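Local coordinates for protein putative phosphomethylpyrimidine kinase (Bacteroides thetaiotaomicron, PDB 3MBH) that binds pyridoxal and probably phosphorylates it at the expense of ATP, as a ribokinase-clan vitamin B6 kinase, at residues G119-N124 and L150-D155; I183-P188 and D225-V230. One frame throughout, in Å; residues are numbered along the deposited sequence.

Interaction 1 of 2, residues G119-N124 and L150-D155; sequences GRLYTN and LFYLLD. With PXL (3-hydroxy-5-(hydroxymethyl)-2-methylisonicotinaldehyde), chain G.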
loop_
_atom_site.group_PDB
_atom_site.type_symbol
_atom_site.label_atom_id
_atom_site.label_comp_id
_atom_site.label_asym_id
_atom_site.label_seq_id
_atom_site.Cartn_x
_atom_site.Cartn_y
_atom_site.Cartn_z
ATOM N N GLY A 119 -7.840 -39.030 7.772
ATOM C CA GLY A 119 -8.229 -40.409 7.609
ATOM C C GLY A 119 -9.577 -40.765 8.209
ATOM O O GLY A 119 -9.893 -41.921 8.301
ATOM N N ARG A 120 -10.394 -39.795 8.597
ATOM C CA ARG A 120 -11.682 -40.107 9.205
ATOM C C ARG A 120 -12.716 -39.134 8.663
ATOM O O ARG A 120 -12.370 -38.015 8.325
ATOM C CB ARG A 120 -11.598 -39.874 10.733
ATOM C CG ARG A 120 -10.578 -40.725 11.446
ATOM C CD ARG A 120 -10.577 -40.453 12.954
ATOM N NE ARG A 120 -10.372 -39.024 13.270
ATOM C CZ ARG A 120 -9.188 -38.449 13.533
ATOM N NH1 ARG A 120 -8.048 -39.160 13.535
ATOM N NH2 ARG A 120 -9.138 -37.144 13.796
ATOM N N LEU A 121 -13.974 -39.522 8.643
ATOM C CA LEU A 121 -15.062 -38.552 8.390
ATOM C C LEU A 121 -15.271 -37.569 9.512
ATOM O O LEU A 121 -15.069 -37.906 10.662
ATOM C CB LEU A 121 -16.377 -39.288 8.157
ATOM C CG LEU A 121 -16.436 -40.209 6.928
ATOM C CD1 LEU A 121 -17.722 -41.107 6.967
ATOM C CD2 LEU A 121 -16.362 -39.396 5.628
ATOM N N TYR A 122 -15.753 -36.362 9.208
ATOM C CA TYR A 122 -16.135 -35.427 10.264
ATOM C C TYR A 122 -17.344 -35.912 11.095
ATOM O O TYR A 122 -18.153 -36.753 10.651
ATOM C CB TYR A 122 -16.461 -34.049 9.703
ATOM C CG TYR A 122 -15.301 -33.322 9.075
ATOM C CD1 TYR A 122 -14.066 -33.239 9.712
ATOM C CD2 TYR A 122 -15.439 -32.761 7.816
ATOM C CE1 TYR A 122 -13.007 -32.539 9.133
ATOM C CE2 TYR A 122 -14.361 -32.089 7.196
ATOM C CZ TYR A 122 -13.176 -31.957 7.874
ATOM O OH TYR A 122 -12.155 -31.307 7.263
ATOM N N THR A 123 -17.485 -35.366 12.299
ATOM C CA THR A 123 -18.431 -35.928 13.289
ATOM C C THR A 123 -19.836 -35.959 12.697
ATOM O O THR A 123 -20.309 -34.952 12.112
ATOM C CB THR A 123 -18.461 -35.055 14.571
ATOM O OG1 THR A 123 -17.142 -35.027 15.109
ATOM C CG2 THR A 123 -19.450 -35.583 15.628
ATOM N N ASN A 124 -20.480 -37.100 12.838
ATOM C CA ASN A 124 -21.834 -37.320 12.341
ATOM C C ASN A 124 -21.935 -37.515 10.826
ATOM O O ASN A 124 -23.011 -37.722 10.342
ATOM C CB ASN A 124 -22.789 -36.207 12.796
ATOM C CG ASN A 124 -22.951 -36.158 14.313
ATOM O OD1 ASN A 124 -22.767 -37.156 15.007
ATOM N ND2 ASN A 124 -23.265 -34.988 14.824
ATOM N N LEU A 150 -10.331 -37.565 -0.959
ATOM C CA LEU A 150 -10.043 -38.197 -2.239
ATOM C C LEU A 150 -10.361 -39.678 -2.199
ATOM O O LEU A 150 -10.971 -40.235 -3.129
ATOM C CB LEU A 150 -8.572 -38.038 -2.643
ATOM C CG LEU A 150 -8.156 -38.984 -3.803
ATOM C CD1 LEU A 150 -8.450 -38.339 -5.109
ATOM C CD2 LEU A 150 -6.769 -39.338 -3.692
ATOM N N PHE A 151 -9.894 -40.347 -1.160
ATOM C CA PHE A 151 -10.106 -41.790 -1.116
ATOM C C PHE A 151 -11.593 -42.113 -0.841
ATOM O O PHE A 151 -12.128 -43.046 -1.429
ATOM C CB PHE A 151 -9.158 -42.434 -0.119
ATOM C CG PHE A 151 -7.738 -42.480 -0.603
ATOM C CD1 PHE A 151 -7.388 -43.292 -1.668
ATOM C CD2 PHE A 151 -6.769 -41.716 -0.018
ATOM C CE1 PHE A 151 -6.104 -43.321 -2.133
ATOM C CE2 PHE A 151 -5.452 -41.744 -0.483
ATOM C CZ PHE A 151 -5.133 -42.534 -1.533
ATOM N N TYR A 152 -12.280 -41.297 -0.037
ATOM C CA TYR A 152 -13.740 -41.459 0.124
ATOM C C TYR A 152 -14.477 -41.282 -1.219
ATOM O O TYR A 152 -15.330 -42.080 -1.574
ATOM C CB TYR A 152 -14.287 -40.500 1.175
ATOM C CG TYR A 152 -14.115 -41.038 2.588
ATOM C CD1 TYR A 152 -14.754 -42.222 2.993
ATOM C CD2 TYR A 152 -13.312 -40.380 3.519
ATOM C CE1 TYR A 152 -14.582 -42.702 4.307
ATOM C CE2 TYR A 152 -13.119 -40.870 4.791
ATOM C CZ TYR A 152 -13.751 -42.025 5.177
ATOM O OH TYR A 152 -13.570 -42.474 6.467
ATOM N N LEU A 153 -14.081 -40.289 -2.007
ATOM C CA LEU A 153 -14.708 -40.057 -3.306
ATOM C C LEU A 153 -14.438 -41.201 -4.286
ATOM O O LEU A 153 -15.341 -41.600 -5.007
ATOM C CB LEU A 153 -14.266 -38.750 -3.923
ATOM C CG LEU A 153 -14.791 -37.503 -3.231
ATOM C CD1 LEU A 153 -14.088 -36.233 -3.654
ATOM C CD2 LEU A 153 -16.309 -37.416 -3.445
ATOM N N LEU A 154 -13.213 -41.732 -4.299
ATOM C CA LEU A 154 -12.879 -42.844 -5.182
ATOM C C LEU A 154 -13.330 -44.223 -4.637
ATOM O O LEU A 154 -13.208 -45.218 -5.336
ATOM C CB LEU A 154 -11.383 -42.843 -5.447
ATOM C CG LEU A 154 -10.846 -41.667 -6.259
ATOM C CD1 LEU A 154 -9.368 -41.808 -6.467
ATOM C CD2 LEU A 154 -11.543 -41.565 -7.603
ATOM N N ASP A 155 -13.836 -44.275 -3.403
ATOM C CA ASP A 155 -14.262 -45.508 -2.763
ATOM C C ASP A 155 -13.095 -46.479 -2.739
ATOM O O ASP A 155 -13.205 -47.584 -3.228
ATOM C CB ASP A 155 -15.479 -46.116 -3.492
ATOM C CG ASP A 155 -16.225 -47.162 -2.659
ATOM O OD1 ASP A 155 -16.463 -46.934 -1.443
ATOM O OD2 ASP A 155 -16.629 -48.205 -3.237
HETATM O OP4 PXL G . -14.722 -27.099 5.799
HETATM C C5A PXL G . -14.390 -27.554 7.101
HETATM C C5 PXL G . -15.626 -27.429 7.999
HETATM C C6 PXL G . -16.738 -26.657 7.725
HETATM N N1 PXL G . -17.791 -26.621 8.540
HETATM C C2 PXL G . -17.907 -27.259 9.723
HETATM C C3 PXL G . -16.775 -28.101 10.136
HETATM C C4 PXL G . -15.620 -28.192 9.212
HETATM C C4A PXL G . -14.397 -28.938 9.498
HETATM O O4A PXL G . -14.312 -29.258 10.642
HETATM O O3 PXL G . -16.753 -28.839 11.256
HETATM C C2A PXL G . -19.184 -27.017 10.511
HETATM O O HOH W 1 -14.664 -42.221 9.662
#
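Strand 120-121, half of a two-stranded antiparallel hairpin in this ribokinase-type fold, packs against the last turns of helix 147-154 through a CH-pi contact between L121 and Y152. CD2 of L121 sits over the centre of the Y152 ring, 3.7 Å from its centroid and only 12° off the ring normal, while CG of the leucine leans over CZ and the phenol oxygen. The first torsion of Y152 (chi1 -83°) sends the ring toward the strand, and the second (chi2 -63°) turns its face to CD2. V130 of helix 127-136 touches both side chains. Replacing Y152 by an alanine removes the ring, and L121 CD2 is likely to lose the face it rests on, leaving a gap between hairpin and helix.

Beyond L121 the chain enters the pyridoxal pocket, where C4A, the aldehyde carbon of PXL, lies over one face of the Y122 ring, offset toward the rim and 3.6 Å from CZ. At the C-terminal end of helix 147-154, R134 hydrogen-bonds Y152 O and salt-bridges OD1 of D155, the Schellman residue. One water accepts from L121 N at 3.0 Å and makes a weak 3.4 Å bond with Y152 OH.

Interaction 2 of 2, residues I183-P188 and D225-V230; sequences IITSVP and DTFTSV. With PXL (3-hydroxy-5-(hydroxymethyl)-2-methylisonicotinaldehyde), chain G.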
loop_
_atom_site.group_PDB
_atom_site.type_symbol
_atom_site.label_atom_id
_atom_site.label_comp_id
_atom_site.label_asym_id
_atom_site.label_seq_id
_atom_site.Cartn_x
_atom_site.Cartn_y
_atom_site.Cartn_z
ATOM N N ILE A 183 -7.966 -30.488 -7.563
ATOM C CA ILE A 183 -6.850 -30.169 -6.689
ATOM C C ILE A 183 -6.937 -31.101 -5.490
ATOM O O ILE A 183 -7.998 -31.202 -4.864
ATOM C CB ILE A 183 -6.884 -28.651 -6.275
ATOM C CG1 ILE A 183 -6.913 -27.733 -7.525
ATOM C CG2 ILE A 183 -5.729 -28.346 -5.335
ATOM C CD1 ILE A 183 -7.243 -26.280 -7.220
ATOM N N ILE A 184 -5.842 -31.794 -5.179
ATOM C CA ILE A 184 -5.791 -32.639 -4.006
ATOM C C ILE A 184 -4.858 -31.993 -2.996
ATOM O O ILE A 184 -3.676 -31.779 -3.291
ATOM C CB ILE A 184 -5.313 -34.079 -4.323
ATOM C CG1 ILE A 184 -6.234 -34.717 -5.343
ATOM C CG2 ILE A 184 -5.251 -34.910 -2.999
ATOM C CD1 ILE A 184 -5.778 -36.054 -5.905
ATOM N N THR A 185 -5.392 -31.655 -1.802
ATOM C CA THR A 185 -4.577 -31.041 -0.772
ATOM C C THR A 185 -4.168 -32.059 0.323
ATOM O O THR A 185 -4.620 -33.177 0.375
ATOM C CB THR A 185 -5.287 -29.889 -0.116
ATOM O OG1 THR A 185 -6.239 -30.402 0.830
ATOM C CG2 THR A 185 -5.943 -28.995 -1.158
ATOM N N SER A 186 -3.276 -31.629 1.179
ATOM C CA SER A 186 -2.871 -32.367 2.364
ATOM C C SER A 186 -2.219 -33.708 2.061
ATOM O O SER A 186 -2.463 -34.689 2.789
ATOM C CB SER A 186 -4.067 -32.564 3.294
ATOM O OG SER A 186 -4.858 -31.382 3.307
ATOM N N VAL A 187 -1.398 -33.752 1.007
ATOM C CA VAL A 187 -0.661 -34.939 0.677
ATOM C C VAL A 187 0.652 -34.967 1.478
ATOM O O VAL A 187 1.436 -34.044 1.434
ATOM C CB VAL A 187 -0.372 -35.049 -0.820
ATOM C CG1 VAL A 187 0.371 -36.411 -1.116
ATOM C CG2 VAL A 187 -1.697 -34.911 -1.636
ATOM N N PRO A 188 0.900 -36.045 2.223
ATOM C CA PRO A 188 2.174 -36.159 2.934
ATOM C C PRO A 188 3.406 -36.199 2.023
ATOM O O PRO A 188 3.345 -36.609 0.853
ATOM C CB PRO A 188 2.061 -37.494 3.634
ATOM C CG PRO A 188 0.593 -37.714 3.827
ATOM C CD PRO A 188 -0.058 -37.093 2.618
ATOM N N ASP A 225 -11.183 -24.540 3.687
ATOM C CA ASP A 225 -12.030 -23.447 3.345
ATOM C C ASP A 225 -11.211 -22.214 2.969
ATOM O O ASP A 225 -11.547 -21.510 2.010
ATOM C CB ASP A 225 -13.028 -23.133 4.466
ATOM C CG ASP A 225 -13.914 -24.324 4.822
ATOM O OD1 ASP A 225 -14.439 -25.032 3.909
ATOM O OD2 ASP A 225 -14.052 -24.554 6.047
ATOM N N THR A 226 -10.119 -21.967 3.671
ATOM C CA THR A 226 -9.242 -20.840 3.313
ATOM C C THR A 226 -8.597 -21.113 1.962
ATOM O O THR A 226 -8.600 -20.253 1.078
ATOM C CB THR A 226 -8.137 -20.628 4.353
ATOM O OG1 THR A 226 -8.733 -20.217 5.564
ATOM C CG2 THR A 226 -7.126 -19.568 3.893
ATOM N N PHE A 227 -8.074 -22.317 1.794
ATOM C CA PHE A 227 -7.479 -22.726 0.530
ATOM C C PHE A 227 -8.416 -22.550 -0.688
ATOM O O PHE A 227 -8.052 -21.963 -1.699
ATOM C CB PHE A 227 -7.011 -24.191 0.602
ATOM C CG PHE A 227 -6.397 -24.687 -0.681
ATOM C CD1 PHE A 227 -5.067 -24.491 -0.941
ATOM C CD2 PHE A 227 -7.175 -25.333 -1.643
ATOM C CE1 PHE A 227 -4.509 -24.918 -2.157
ATOM C CE2 PHE A 227 -6.623 -25.768 -2.868
ATOM C CZ PHE A 227 -5.300 -25.571 -3.109
ATOM N N THR A 228 -9.622 -23.081 -0.562
ATOM C CA THR A 228 -10.584 -23.089 -1.661
ATOM C C THR A 228 -11.116 -21.698 -1.930
ATOM O O THR A 228 -11.297 -21.342 -3.106
ATOM C CB THR A 228 -11.699 -24.191 -1.468
ATOM O OG1 THR A 228 -11.035 -25.451 -1.262
ATOM C CG2 THR A 228 -12.674 -24.247 -2.705
ATOM N N SER A 229 -11.266 -20.882 -0.874
ATOM C CA SER A 229 -11.699 -19.485 -1.023
ATOM C C SER A 229 -10.641 -18.682 -1.838
ATOM O O SER A 229 -10.996 -17.944 -2.790
ATOM C CB SER A 229 -11.892 -18.812 0.349
ATOM O OG SER A 229 -13.047 -19.276 1.016
ATOM N N VAL A 230 -9.354 -18.888 -1.529
ATOM C CA VAL A 230 -8.306 -18.190 -2.293
ATOM C C VAL A 230 -8.231 -18.712 -3.723
ATOM O O VAL A 230 -8.124 -17.929 -4.670
ATOM C CB VAL A 230 -6.945 -18.180 -1.594
ATOM C CG1 VAL A 230 -5.935 -17.457 -2.521
ATOM C CG2 VAL A 230 -7.056 -17.488 -0.192
HETATM O OP4 PXL G . -14.722 -27.099 5.799
HETATM C C5A PXL G . -14.390 -27.554 7.101
HETATM C C5 PXL G . -15.626 -27.429 7.999
HETATM C C6 PXL G . -16.738 -26.657 7.725
HETATM N N1 PXL G . -17.791 -26.621 8.540
HETATM C C2 PXL G . -17.907 -27.259 9.723
HETATM C C3 PXL G . -16.775 -28.101 10.136
HETATM C C4 PXL G . -15.620 -28.192 9.212
HETATM C C4A PXL G . -14.397 -28.938 9.498
HETATM O O4A PXL G . -14.312 -29.258 10.642
HETATM O O3 PXL G . -16.753 -28.839 11.256
HETATM C C2A PXL G . -19.184 -27.017 10.511
#
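A buried, apolar strand-to-helix contact joins the central mixed beta-sheet of the ribokinase-like fold to helix 223-236, which packs on it and carries a ligand-pocket residue, D225, near its start. Only F227 of the helix segment reaches the strand. Its CG stands anti to the backbone N (chi1 179°), sending the ring out from the helix toward two residues that alternate along strand 181-189, I183 and T185; the intervening I184 points to the other side of the sheet.

The two strand side chains use the ring differently. T185 approaches head-on, and its methyl CG2 lies over one face, offset toward the rim, 3.9 Å from the centroid and 20° off the normal, in a CH-pi contact. I183 comes in obliquely with its CG2 branch, which meets CZ of F227 at 3.6 Å. V198 of the adjoining strand 195-202 and A248 and I252 of helix 241-257 also touch the ring, so F227 is wedged between the sheet and helix 241-257.

T185 divides its two branches: with CG2 given to the ring, OG1 shares a 3.0 Å hydrogen bond with S186 OG, so the polar branch is satisfied beside an apolar contact. Within the helix, D225 O accepts from both S229 N, at 3.0 Å, and S229 OG, at 2.9 Å, the two donors arriving from opposite faces of the carbonyl plane. The side chain of D225, which closes a Gly-Thr-Gly-Asp sequence characteristic of ribokinase-type kinases, turns to the ligand instead. OP4 of PXL probably belongs to the hydroxyl that is phosphorylated, as in pyridoxal kinases. OD2 accepts from the backbone N of S23, a bond that probably helps fix the carboxylate, and, at 2.6 Å, from the hydroxymethyl OP4 of PXL.

The two contacts differ chiefly in depth. Interaction 1 is a surface contact, lying about 15 Å from the centre of the chain, and joins a short hairpin to a helix end with help from a water; interaction 2 is buried, about 6 Å from that centre, and is apolar across its strand-helix interface. Both rest on a methyl laid over an aromatic face, with the ring on the helix side each time. Their centres are about 15 Å apart, yet L150 CD1 and I184 CD1 meet at 3.6 Å, so helix 147-154 packs on strand 181-189. Both reach pyridoxal, residues 119-124 through an aromatic face and residues 225-230 through a carboxylate.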